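PDB 3I3L: alkylhalidase CmlS from Streptomyces venezuelae, which is a flavin-dependent halogenase of chloramphenicol biosynthesis that carries its FAD covalently bonded to the protein. Local coordinates for residues Leu74-Leu79 and Ala115-Asp120; Glu201-Phe206 and Gln369-Leu374; Val252-Ser257 and Gln296-Asp301. All coordinates share one frame; numbering follows the deposited sequence.

Contact 1: Leu74-Leu79 and Ala115-Asp120; sequences LNRLGL and APWVFD
Asn75 and Arg76, on the last turn of helix 68-76, meet Trp117 and Phe119 of the loop between strands 105-108 and 122-124, just before the helix closes in a Schellman motif. The CB of Asn75 abuts the edge of the Phe119 ring, 3.8 Å from CE2, while its side chain crosses that of Trp117 at about a right angle, the terminal amide lying near Trp117 CB.

Arg76 packs against the indole itself. Its methylene CD lies over one face, 3.6 Å from the centroid of the five-membered ring, as a CH-pi contact. A bend at chi3 (-78°) sets the guanidinium obliquely to the indole, planes 51° apart, and CZ makes an off-centre cation-pi contact at 4.6 Å from that centroid. The guanidinium is held further by the carbonyl of Pro493 at NH2 and by Ser72 at NH1. Ala115 CB lies over the rim of the opposite face, so the indole sits between Arg76 and its own type I turn, Ala115-Val118.

Beyond Arg76, the positive phi of Gly78 lets the chain leave the helix: Gly78 N bonds to Asn75 O at 2.9 Å, and Leu79 N to Leu74 O at 3.0 Å.

Contact 2: Glu201-Phe206 and Gln369-Leu374; sequences EFYRNF and QYHQFL
The rings of Tyr203 and His371 meet obliquely, with centroids 5.2 Å apart and planes inclined at 41°, a pairing that is neither a stack nor edge-to-face. The imidazole comes near one part of the phenol rim, where His371 NE2 lies 4.4 Å from Tyr203 CD1. Leu374, nearly one helical turn further on, approaches from the same side of the ring plane and brings its CD2 methyl to 3.9 Å from Tyr203 CE2, again at a slant to the ring. Two side chains of helix 352-382 thus meet the phenol from one side, at different parts of its rim, and those of Tyr203 and Leu374 run alongside each other in opposite senses.

Torsions set up this apolar meeting. Leu374 CG is anti to its backbone N (chi1 -158°), which carries the isobutyl group outward from the helix toward the tyrosine. Tyr203 is the centre of an inverse gamma turn, closed by a weak bond from Arg204 N to Phe202 O, at the corner where the chain enters strand 203-213.

The polar end of His371 is used elsewhere: NE2 is hydrogen-bonded to Asp200 OD1. The other oxygen of that carboxylate accepts from the backbone N of both Phe202 and Tyr203, so Asp200 ties the histidine to the same corner, and its charge would probably polarise the imidazole. Tyr203 also touches Ser299 and Arg394.

With two of its three residues buried, the contact is a helix-on-sheet packing of the FAD-binding domain: a long helix laid against the corner of a strand whose neighbour, 287-302, carries the flavin-linked aspartate.

Contact 3: Val252-Ser257 and Gln296-Asp301; sequences VDRSKS and QDWSYD. With FAD (flavin-adenine dinucleotide), chain B.
Arg254 and Gln296 mark the closest backbone approach, 7.2 Å between CA atoms, since strand 203-213 runs between strands 245-253 and 287-302 and the two segments meet through side chains. Gln296, bent at chi2 (-62°), turns its amide toward the turn after strand 245-253, where NE2 donates to Ser257 OG at 2.9 Å, tilted somewhat from the amide plane. Ser257 OG passes the bond on to Arg254 O, 2.6 Å away, in the carbonyl plane and on a lone pair. At the other end of the amide, Gln296 OE1 accepts from Trp298 NE1 at 3.0 Å, so the group is gripped at both ends.

Arg254 CB packs on that oxygen and on the indole nitrogen. The turn itself is an Asx turn: Asp253 OD2 takes Ser255 N at 3.0 Å, and also the Ser255 hydroxyl and Arg254 NH1, the latter as a salt bridge. With an alanine in place of Ser257, Gln296 NE2 would probably lose its acceptor across the contact, leaving the amide held at its OE1 end by Trp298.

Between Gln296 and Trp298, Asp297 points to the opposite side of its strand, where its OD1 is covalently joined to C8M of FAD at 1.5 Å.

Overall arrangement
Contacts 2 and 3 adjoin, their centres about 10 Å apart, and share one sheet. They are joined there by probable hydrogen bonds, Asn205 O to Asp297 N at 2.8 Å and Phe206 N to Val252 O at 2.9 Å, and along the chain contact 3 is nested within the loop that contact 2 closes. Contact 3 holds the covalent flavin link; in contact 2 the Tyr203 side chain is about 9 Å from that of Asp297, and the Leu374 side chain is about 12 Å from FAD. Contact 1 lies across the chain's centre, about 30 Å and 34 Å from contacts 2 and 3 between centres, away from the FAD-binding residues.

Contact 1: Leu74-Leu79 and Ala115-Asp120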
loop_
_atom_site.group_PDB
_atom_site.type_symbol
_atom_site.label_atom_id
_atom_site.label_comp_id
_atom_site.label_asym_id
_atom_site.label_seq_id
_atom_site.Cartn_x
_atom_site.Cartn_y
_atom_site.Cartn_z
ATOM N N LEU A 74 -11.534 2.435 -8.654
ATOM C CA LEU A 74 -12.657 1.758 -9.243
ATOM C C LEU A 74 -13.795 2.764 -9.597
ATOM O O LEU A 74 -14.483 2.611 -10.578
ATOM C CB LEU A 74 -13.170 0.691 -8.271
ATOM C CG LEU A 74 -12.219 -0.502 -8.038
ATOM C CD1 LEU A 74 -12.825 -1.498 -7.063
ATOM C CD2 LEU A 74 -11.910 -1.164 -9.341
ATOM N N ASN A 75 -13.972 3.786 -8.791
ATOM C CA ASN A 75 -15.020 4.776 -9.048
ATOM C C ASN A 75 -14.669 5.528 -10.338
ATOM O O ASN A 75 -15.515 5.625 -11.207
ATOM C CB ASN A 75 -15.137 5.729 -7.872
ATOM C CG ASN A 75 -16.037 6.941 -8.192
ATOM O OD1 ASN A 75 -17.246 6.868 -8.016
ATOM N ND2 ASN A 75 -15.448 8.043 -8.623
ATOM N N ARG A 76 -13.404 5.992 -10.473
ATOM C CA ARG A 76 -12.936 6.694 -11.658
ATOM C C ARG A 76 -12.897 5.836 -12.929
ATOM O O ARG A 76 -12.811 6.361 -14.033
ATOM C CB ARG A 76 -11.564 7.342 -11.386
ATOM C CG ARG A 76 -11.725 8.575 -10.484
ATOM C CD ARG A 76 -10.396 9.267 -10.109
ATOM N NE ARG A 76 -9.704 8.529 -9.050
ATOM C CZ ARG A 76 -8.440 8.082 -9.124
ATOM N NH1 ARG A 76 -7.892 7.427 -8.088
ATOM N NH2 ARG A 76 -7.719 8.319 -10.218
ATOM N N LEU A 77 -12.969 4.523 -12.765
ATOM C CA LEU A 77 -13.023 3.605 -13.886
ATOM C C LEU A 77 -14.474 3.191 -14.163
ATOM O O LEU A 77 -14.710 2.349 -15.033
ATOM C CB LEU A 77 -12.220 2.328 -13.617
ATOM C CG LEU A 77 -10.681 2.418 -13.703
ATOM C CD1 LEU A 77 -10.039 1.111 -13.160
ATOM C CD2 LEU A 77 -10.239 2.723 -15.135
ATOM N N GLY A 78 -15.426 3.735 -13.388
ATOM C CA GLY A 78 -16.857 3.590 -13.725
ATOM C C GLY A 78 -17.592 2.458 -13.060
ATOM O O GLY A 78 -18.706 2.103 -13.443
ATOM N N LEU A 79 -17.026 1.926 -12.002
ATOM C CA LEU A 79 -17.615 0.766 -11.396
ATOM C C LEU A 79 -18.544 1.031 -10.196
ATOM O O LEU A 79 -19.053 0.088 -9.559
ATOM C CB LEU A 79 -16.488 -0.183 -11.046
ATOM C CG LEU A 79 -15.956 -0.789 -12.356
ATOM C CD1 LEU A 79 -14.483 -0.926 -12.266
ATOM C CD2 LEU A 79 -16.574 -2.069 -12.563
ATOM N N ALA A 115 -12.519 16.192 -3.629
ATOM C CA ALA A 115 -13.006 15.631 -4.947
ATOM C C ALA A 115 -14.004 14.446 -4.786
ATOM O O ALA A 115 -13.976 13.760 -3.765
ATOM C CB ALA A 115 -11.806 15.247 -5.855
ATOM N N PRO A 116 -14.904 14.235 -5.786
ATOM C CA PRO A 116 -15.954 13.158 -5.812
ATOM C C PRO A 116 -15.473 11.717 -5.573
ATOM O O PRO A 116 -16.247 10.885 -5.054
ATOM C CB PRO A 116 -16.540 13.257 -7.230
ATOM C CG PRO A 116 -16.357 14.730 -7.621
ATOM C CD PRO A 116 -15.081 15.205 -6.908
ATOM N N TRP A 117 -14.227 11.429 -5.972
ATOM C CA TRP A 117 -13.643 10.063 -5.870
ATOM C C TRP A 117 -12.864 9.854 -4.556
ATOM O O TRP A 117 -12.294 8.772 -4.347
ATOM C CB TRP A 117 -12.707 9.740 -7.086
ATOM C CG TRP A 117 -11.621 10.831 -7.335
ATOM C CD1 TRP A 117 -10.383 10.961 -6.715
ATOM C CD2 TRP A 117 -11.732 11.944 -8.232
ATOM N NE1 TRP A 117 -9.713 12.085 -7.200
ATOM C CE2 TRP A 117 -10.528 12.708 -8.117
ATOM C CE3 TRP A 117 -12.727 12.364 -9.138
ATOM C CZ2 TRP A 117 -10.301 13.850 -8.874
ATOM C CZ3 TRP A 117 -12.499 13.521 -9.886
ATOM C CH2 TRP A 117 -11.296 14.247 -9.744
ATOM N N VAL A 118 -12.792 10.887 -3.702
ATOM C CA VAL A 118 -12.109 10.733 -2.406
ATOM C C VAL A 118 -13.016 9.993 -1.429
ATOM O O VAL A 118 -14.139 10.448 -1.125
ATOM C CB VAL A 118 -11.663 12.051 -1.795
ATOM C CG1 VAL A 118 -10.896 11.773 -0.467
ATOM C CG2 VAL A 118 -10.815 12.821 -2.794
ATOM N N PHE A 119 -12.524 8.846 -0.946
ATOM C CA PHE A 119 -13.331 7.987 -0.077
ATOM C C PHE A 119 -12.912 8.017 1.403
ATOM O O PHE A 119 -11.726 8.188 1.752
ATOM C CB PHE A 119 -13.344 6.557 -0.626
ATOM C CG PHE A 119 -14.273 6.364 -1.821
ATOM C CD1 PHE A 119 -15.552 5.855 -1.644
ATOM C CD2 PHE A 119 -13.866 6.725 -3.107
ATOM C CE1 PHE A 119 -16.408 5.657 -2.743
ATOM C CE2 PHE A 119 -14.677 6.550 -4.201
ATOM C CZ PHE A 119 -15.949 6.010 -4.046
ATOM N N ASP A 120 -13.911 7.819 2.251
ATOM C CA ASP A 120 -13.813 8.005 3.685
ATOM C C ASP A 120 -13.935 6.622 4.339
ATOM O O ASP A 120 -13.932 6.501 5.561
ATOM C CB ASP A 120 -15.023 8.832 4.108
ATOM C CG ASP A 120 -16.298 8.262 3.515
ATOM O OD1 ASP A 120 -17.008 7.533 4.217
ATOM O OD2 ASP A 120 -16.544 8.480 2.291
#

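Contact 2: Glu201-Phe206 and Gln369-Leu374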
loop_
_atom_site.group_PDB
_atom_site.type_symbol
_atom_site.label_atom_id
_atom_site.label_comp_id
_atom_site.label_asym_id
_atom_site.label_seq_id
_atom_site.Cartn_x
_atom_site.Cartn_y
_atom_site.Cartn_z
ATOM N N GLU A 201 15.126 -10.963 3.710
ATOM C CA GLU A 201 15.923 -11.766 4.596
ATOM C C GLU A 201 15.152 -12.249 5.820
ATOM O O GLU A 201 15.315 -13.410 6.209
ATOM C CB GLU A 201 17.159 -10.976 5.013
ATOM C CG GLU A 201 18.187 -11.841 5.571
ATOM C CD GLU A 201 19.493 -11.100 5.804
ATOM O OE1 GLU A 201 19.648 -9.948 5.288
ATOM O OE2 GLU A 201 20.368 -11.706 6.467
ATOM N N PHE A 202 14.258 -11.416 6.376
ATOM C CA PHE A 202 13.634 -11.730 7.667
ATOM C C PHE A 202 12.123 -11.793 7.733
ATOM O O PHE A 202 11.569 -12.416 8.653
ATOM C CB PHE A 202 14.147 -10.734 8.757
ATOM C CG PHE A 202 15.675 -10.744 8.899
ATOM C CD1 PHE A 202 16.346 -11.934 9.183
ATOM C CD2 PHE A 202 16.408 -9.597 8.709
ATOM C CE1 PHE A 202 17.763 -11.972 9.240
ATOM C CE2 PHE A 202 17.814 -9.610 8.793
ATOM C CZ PHE A 202 18.485 -10.812 9.061
ATOM N N TYR A 203 11.434 -11.100 6.824
ATOM C CA TYR A 203 9.979 -11.038 6.895
ATOM C C TYR A 203 9.349 -12.225 6.141
ATOM O O TYR A 203 8.856 -12.095 4.981
ATOM C CB TYR A 203 9.496 -9.677 6.395
ATOM C CG TYR A 203 9.719 -8.563 7.405
ATOM C CD1 TYR A 203 10.971 -8.230 7.795
ATOM C CD2 TYR A 203 8.665 -7.901 7.997
ATOM C CE1 TYR A 203 11.214 -7.232 8.709
ATOM C CE2 TYR A 203 8.887 -6.896 8.921
ATOM C CZ TYR A 203 10.200 -6.561 9.242
ATOM O OH TYR A 203 10.506 -5.589 10.132
ATOM N N ARG A 204 9.433 -13.387 6.760
ATOM C CA ARG A 204 8.999 -14.616 6.089
ATOM C C ARG A 204 7.834 -15.162 6.839
ATOM O O ARG A 204 7.987 -16.078 7.609
ATOM C CB ARG A 204 10.115 -15.640 5.988
ATOM C CG ARG A 204 11.296 -15.068 5.115
ATOM C CD ARG A 204 12.471 -15.965 5.017
ATOM N NE ARG A 204 13.514 -15.338 4.192
ATOM C CZ ARG A 204 14.624 -15.950 3.812
ATOM N NH1 ARG A 204 14.824 -17.226 4.186
ATOM N NH2 ARG A 204 15.525 -15.305 3.068
ATOM N N ASN A 205 6.675 -14.563 6.569
ATOM C CA ASN A 205 5.436 -14.815 7.208
ATOM C C ASN A 205 4.753 -16.001 6.571
ATOM O O ASN A 205 4.805 -16.222 5.333
ATOM C CB ASN A 205 4.556 -13.570 7.040
ATOM C CG ASN A 205 5.039 -12.419 7.856
ATOM O OD1 ASN A 205 5.568 -12.603 8.938
ATOM N ND2 ASN A 205 4.886 -11.213 7.340
ATOM N N PHE A 206 4.003 -16.722 7.398
ATOM C CA PHE A 206 3.359 -17.976 6.993
ATOM C C PHE A 206 1.965 -17.840 7.617
ATOM O O PHE A 206 1.858 -17.490 8.777
ATOM C CB PHE A 206 4.235 -19.104 7.584
ATOM C CG PHE A 206 3.613 -20.449 7.593
ATOM C CD1 PHE A 206 3.072 -20.971 6.450
ATOM C CD2 PHE A 206 3.601 -21.220 8.769
ATOM C CE1 PHE A 206 2.482 -22.267 6.451
ATOM C CE2 PHE A 206 2.994 -22.450 8.815
ATOM C CZ PHE A 206 2.447 -22.991 7.653
ATOM N N GLN A 369 9.157 1.984 1.770
ATOM C CA GLN A 369 8.740 2.811 2.850
ATOM C C GLN A 369 7.597 2.125 3.656
ATOM O O GLN A 369 7.415 2.380 4.850
ATOM C CB GLN A 369 8.334 4.169 2.310
ATOM C CG GLN A 369 6.857 4.410 2.304
ATOM C CD GLN A 369 6.545 5.817 1.831
ATOM O OE1 GLN A 369 7.394 6.467 1.177
ATOM N NE2 GLN A 369 5.338 6.315 2.175
ATOM N N TYR A 370 6.828 1.257 3.016
ATOM C CA TYR A 370 5.936 0.443 3.761
ATOM C C TYR A 370 6.764 -0.490 4.694
ATOM O O TYR A 370 6.358 -0.765 5.849
ATOM C CB TYR A 370 5.064 -0.408 2.839
ATOM C CG TYR A 370 4.173 -1.285 3.605
ATOM C CD1 TYR A 370 3.025 -0.753 4.246
ATOM C CD2 TYR A 370 4.459 -2.660 3.773
ATOM C CE1 TYR A 370 2.192 -1.574 5.022
ATOM C CE2 TYR A 370 3.622 -3.503 4.561
ATOM C CZ TYR A 370 2.490 -2.953 5.172
ATOM O OH TYR A 370 1.600 -3.750 5.911
ATOM N N HIS A 371 7.897 -0.960 4.183
ATOM C CA HIS A 371 8.782 -1.899 4.911
ATOM C C HIS A 371 9.389 -1.199 6.124
ATOM O O HIS A 371 9.381 -1.758 7.191
ATOM C CB HIS A 371 9.887 -2.322 3.933
ATOM C CG HIS A 371 10.831 -3.379 4.430
ATOM N ND1 HIS A 371 11.854 -3.123 5.327
ATOM C CD2 HIS A 371 10.971 -4.679 4.072
ATOM C CE1 HIS A 371 12.558 -4.227 5.528
ATOM N NE2 HIS A 371 12.045 -5.186 4.774
ATOM N N GLN A 372 9.953 -0.008 5.938
ATOM C CA GLN A 372 10.528 0.794 7.037
ATOM C C GLN A 372 9.502 1.057 8.137
ATOM O O GLN A 372 9.800 1.035 9.318
ATOM C CB GLN A 372 11.047 2.147 6.513
ATOM C CG GLN A 372 10.389 3.373 7.263
ATOM C CD GLN A 372 10.171 4.684 6.393
ATOM O OE1 GLN A 372 9.017 5.085 6.126
ATOM N NE2 GLN A 372 11.269 5.321 5.961
ATOM N N PHE A 373 8.280 1.289 7.729
ATOM C CA PHE A 373 7.218 1.642 8.618
ATOM C C PHE A 373 6.850 0.430 9.424
ATOM O O PHE A 373 6.778 0.474 10.653
ATOM C CB PHE A 373 6.060 2.063 7.750
ATOM C CG PHE A 373 4.889 2.598 8.480
ATOM C CD1 PHE A 373 3.785 1.805 8.678
ATOM C CD2 PHE A 373 4.856 3.952 8.893
ATOM C CE1 PHE A 373 2.642 2.348 9.355
ATOM C CE2 PHE A 373 3.737 4.504 9.522
ATOM C CZ PHE A 373 2.636 3.719 9.767
ATOM N N LEU A 374 6.626 -0.670 8.716
ATOM C CA LEU A 374 6.404 -1.955 9.304
ATOM C C LEU A 374 7.420 -2.316 10.405
ATOM O O LEU A 374 7.054 -2.859 11.440
ATOM C CB LEU A 374 6.527 -2.982 8.205
ATOM C CG LEU A 374 5.846 -4.300 8.475
ATOM C CD1 LEU A 374 4.420 -4.032 8.797
ATOM C CD2 LEU A 374 5.960 -5.085 7.138
#

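Contact 3: Val252-Ser257 and Gln296-Asp301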
loop_
_atom_site.group_PDB
_atom_site.type_symbol
_atom_site.label_atom_id
_atom_site.label_comp_id
_atom_site.label_asym_id
_atom_site.label_seq_id
_atom_site.Cartn_x
_atom_site.Cartn_y
_atom_site.Cartn_z
ATOM N N VAL A 252 2.251 -16.110 11.372
ATOM C CA VAL A 252 3.296 -16.661 12.228
ATOM C C VAL A 252 4.566 -16.746 11.391
ATOM O O VAL A 252 4.568 -16.344 10.206
ATOM C CB VAL A 252 2.915 -18.045 12.770
ATOM C CG1 VAL A 252 1.670 -17.953 13.651
ATOM C CG2 VAL A 252 2.637 -19.074 11.618
ATOM N N ASP A 253 5.661 -17.207 11.994
ATOM C CA ASP A 253 6.956 -17.200 11.294
ATOM C C ASP A 253 7.049 -18.467 10.463
ATOM O O ASP A 253 6.379 -19.445 10.765
ATOM C CB ASP A 253 8.105 -17.099 12.281
ATOM C CG ASP A 253 9.457 -16.986 11.599
ATOM O OD1 ASP A 253 9.755 -15.924 11.019
ATOM O OD2 ASP A 253 10.207 -17.996 11.609
ATOM N N ARG A 254 7.871 -18.472 9.423
ATOM C CA ARG A 254 7.900 -19.636 8.559
ATOM C C ARG A 254 8.459 -20.836 9.292
ATOM O O ARG A 254 8.280 -21.968 8.836
ATOM C CB ARG A 254 8.701 -19.374 7.253
ATOM C CG ARG A 254 10.182 -19.648 7.296
ATOM C CD ARG A 254 10.923 -18.720 8.225
ATOM N NE ARG A 254 12.358 -18.780 7.998
ATOM C CZ ARG A 254 13.256 -19.038 8.965
ATOM N NH1 ARG A 254 12.861 -19.237 10.239
ATOM N NH2 ARG A 254 14.561 -19.033 8.689
ATOM N N SER A 255 9.158 -20.592 10.415
ATOM C CA SER A 255 9.681 -21.682 11.281
ATOM C C SER A 255 8.595 -22.568 11.849
ATOM O O SER A 255 8.908 -23.645 12.403
ATOM C CB SER A 255 10.521 -21.144 12.462
ATOM O OG SER A 255 9.748 -20.349 13.375
ATOM N N LYS A 256 7.336 -22.151 11.722
ATOM C CA LYS A 256 6.179 -22.953 12.192
ATOM C C LYS A 256 5.728 -23.938 11.142
ATOM O O LYS A 256 4.770 -24.731 11.384
ATOM C CB LYS A 256 4.961 -22.087 12.602
ATOM C CG LYS A 256 5.215 -21.112 13.738
ATOM C CD LYS A 256 5.474 -21.900 15.086
ATOM C CE LYS A 256 5.752 -20.935 16.273
ATOM N NZ LYS A 256 5.780 -21.663 17.550
ATOM N N SER A 257 6.392 -23.895 9.984
ATOM C CA SER A 257 6.007 -24.785 8.839
ATOM C C SER A 257 6.064 -26.220 9.268
ATOM O O SER A 257 5.123 -26.989 9.007
ATOM C CB SER A 257 6.905 -24.584 7.584
ATOM O OG SER A 257 6.777 -23.217 7.115
ATOM N N GLN A 296 2.544 -19.792 2.505
ATOM C CA GLN A 296 3.707 -18.936 2.718
ATOM C C GLN A 296 3.510 -17.560 2.075
ATOM O O GLN A 296 3.367 -17.457 0.864
ATOM C CB GLN A 296 5.027 -19.535 2.136
ATOM C CG GLN A 296 5.483 -20.977 2.667
ATOM C CD GLN A 296 5.777 -21.049 4.155
ATOM O OE1 GLN A 296 6.188 -20.063 4.808
ATOM N NE2 GLN A 296 5.553 -22.221 4.716
ATOM N N ASP A 297 3.555 -16.498 2.891
ATOM C CA ASP A 297 3.400 -15.140 2.384
ATOM C C ASP A 297 4.617 -14.350 2.792
ATOM O O ASP A 297 4.549 -13.505 3.627
ATOM C CB ASP A 297 2.131 -14.491 2.973
ATOM C CG ASP A 297 0.931 -14.638 2.056
ATOM O OD1 ASP A 297 -0.166 -14.235 2.455
ATOM O OD2 ASP A 297 1.075 -15.199 0.934
ATOM N N TRP A 298 5.766 -14.660 2.236
ATOM C CA TRP A 298 6.977 -13.832 2.514
ATOM C C TRP A 298 6.976 -12.544 1.759
ATOM O O TRP A 298 6.598 -12.524 0.599
ATOM C CB TRP A 298 8.209 -14.597 2.077
ATOM C CG TRP A 298 8.320 -15.957 2.704
ATOM C CD1 TRP A 298 7.422 -16.566 3.523
ATOM C CD2 TRP A 298 9.413 -16.850 2.561
ATOM N NE1 TRP A 298 7.892 -17.782 3.880
ATOM C CE2 TRP A 298 9.121 -17.976 3.306
ATOM C CE3 TRP A 298 10.644 -16.770 1.884
ATOM C CZ2 TRP A 298 9.985 -19.068 3.388
ATOM C CZ3 TRP A 298 11.505 -17.823 1.955
ATOM C CH2 TRP A 298 11.171 -18.985 2.698
ATOM N N SER A 299 7.476 -11.479 2.385
ATOM C CA SER A 299 7.788 -10.258 1.701
ATOM C C SER A 299 8.933 -10.462 0.697
ATOM O O SER A 299 9.796 -11.263 0.950
ATOM C CB SER A 299 8.205 -9.223 2.716
ATOM O OG SER A 299 7.135 -8.855 3.588
ATOM N N TYR A 300 8.911 -9.754 -0.430
ATOM C CA TYR A 300 9.995 -9.697 -1.430
ATOM C C TYR A 300 9.706 -8.516 -2.356
ATOM O O TYR A 300 8.534 -8.124 -2.534
ATOM C CB TYR A 300 9.985 -10.963 -2.306
ATOM C CG TYR A 300 8.637 -11.283 -2.962
ATOM C CD1 TYR A 300 8.209 -10.600 -4.117
ATOM C CD2 TYR A 300 7.764 -12.229 -2.397
ATOM C CE1 TYR A 300 7.015 -10.921 -4.738
ATOM C CE2 TYR A 300 6.527 -12.556 -2.995
ATOM C CZ TYR A 300 6.163 -11.883 -4.159
ATOM O OH TYR A 300 4.952 -12.173 -4.697
ATOM N N ASP A 301 10.748 -7.932 -2.948
ATOM C CA ASP A 301 10.515 -7.075 -4.118
ATOM C C ASP A 301 11.239 -7.654 -5.306
ATOM O O ASP A 301 11.455 -8.889 -5.342
ATOM C CB ASP A 301 10.893 -5.576 -3.819
ATOM C CG ASP A 301 12.332 -5.409 -3.410
ATOM O OD1 ASP A 301 13.007 -6.429 -3.103
ATOM O OD2 ASP A 301 12.792 -4.255 -3.363
HETATM P PA FAD B . -3.707 -12.327 -7.407
HETATM O O1A FAD B . -2.943 -13.532 -6.911
HETATM O O2A FAD B . -4.863 -11.883 -6.580
HETATM O O5B FAD B . -4.216 -12.648 -8.925
HETATM C C5B FAD B . -3.342 -13.244 -9.862
HETATM C C4B FAD B . -4.101 -14.144 -10.863
HETATM O O4B FAD B . -3.141 -14.619 -11.835
HETATM C C3B FAD B . -4.705 -15.368 -10.216
HETATM O O3B FAD B . -6.086 -15.370 -10.409
HETATM C C2B FAD B . -4.059 -16.558 -10.943
HETATM O O2B FAD B . -5.007 -17.525 -11.270
HETATM C C1B FAD B . -3.474 -15.937 -12.202
HETATM N N9A FAD B . -2.287 -16.547 -12.772
HETATM C C8A FAD B . -1.160 -16.944 -12.116
HETATM N N7A FAD B . -0.280 -17.426 -13.021
HETATM C C5A FAD B . -0.860 -17.422 -14.244
HETATM C C6A FAD B . -0.408 -17.819 -15.489
HETATM N N6A FAD B . 0.806 -18.314 -15.648
HETATM N N1A FAD B . -1.236 -17.630 -16.562
HETATM C C2A FAD B . -2.496 -17.103 -16.422
HETATM N N3A FAD B . -2.919 -16.707 -15.190
HETATM C C4A FAD B . -2.117 -16.859 -14.113
HETATM N N1 FAD B . -4.505 -7.734 0.507
HETATM C C2 FAD B . -5.401 -6.748 0.885
HETATM O O2 FAD B . -5.531 -5.785 0.140
HETATM N N3 FAD B . -6.099 -6.829 2.060
HETATM C C4 FAD B . -5.933 -7.900 2.899
HETATM O O4 FAD B . -6.613 -7.960 3.974
HETATM C C4X FAD B . -5.009 -8.884 2.545
HETATM N N5 FAD B . -4.832 -9.975 3.351
HETATM C C5X FAD B . -3.998 -10.991 2.941
HETATM C C6 FAD B . -3.800 -12.108 3.766
HETATM C C7 FAD B . -2.905 -13.080 3.388
HETATM C C7M FAD B . -2.684 -14.305 4.244
HETATM C C8 FAD B . -2.261 -12.952 2.162
HETATM C C8M FAD B . -1.370 -14.021 1.668
HETATM C C9 FAD B . -2.414 -11.825 1.347
HETATM C C9A FAD B . -3.307 -10.852 1.768
HETATM N N10 FAD B . -3.494 -9.787 0.935
HETATM C C10 FAD B . -4.296 -8.784 1.331
HETATM C "C1'" FAD B . -2.584 -9.703 -0.243
HETATM C "C2'" FAD B . -3.392 -9.620 -1.516
HETATM O "O2'" FAD B . -4.306 -10.641 -1.502
HETATM C "C3'" FAD B . -2.593 -9.624 -2.792
HETATM O "O3'" FAD B . -1.714 -8.520 -2.794
HETATM C "C4'" FAD B . -3.532 -9.484 -4.035
HETATM O "O4'" FAD B . -4.324 -10.626 -4.219
HETATM C "C5'" FAD B . -2.691 -9.327 -5.295
HETATM O "O5'" FAD B . -3.512 -9.127 -6.409
HETATM P P FAD B . -2.905 -9.589 -7.792
HETATM O O1P FAD B . -1.481 -9.090 -7.908
HETATM O O2P FAD B . -3.887 -9.262 -8.911
HETATM O O3P FAD B . -2.658 -11.182 -7.653
#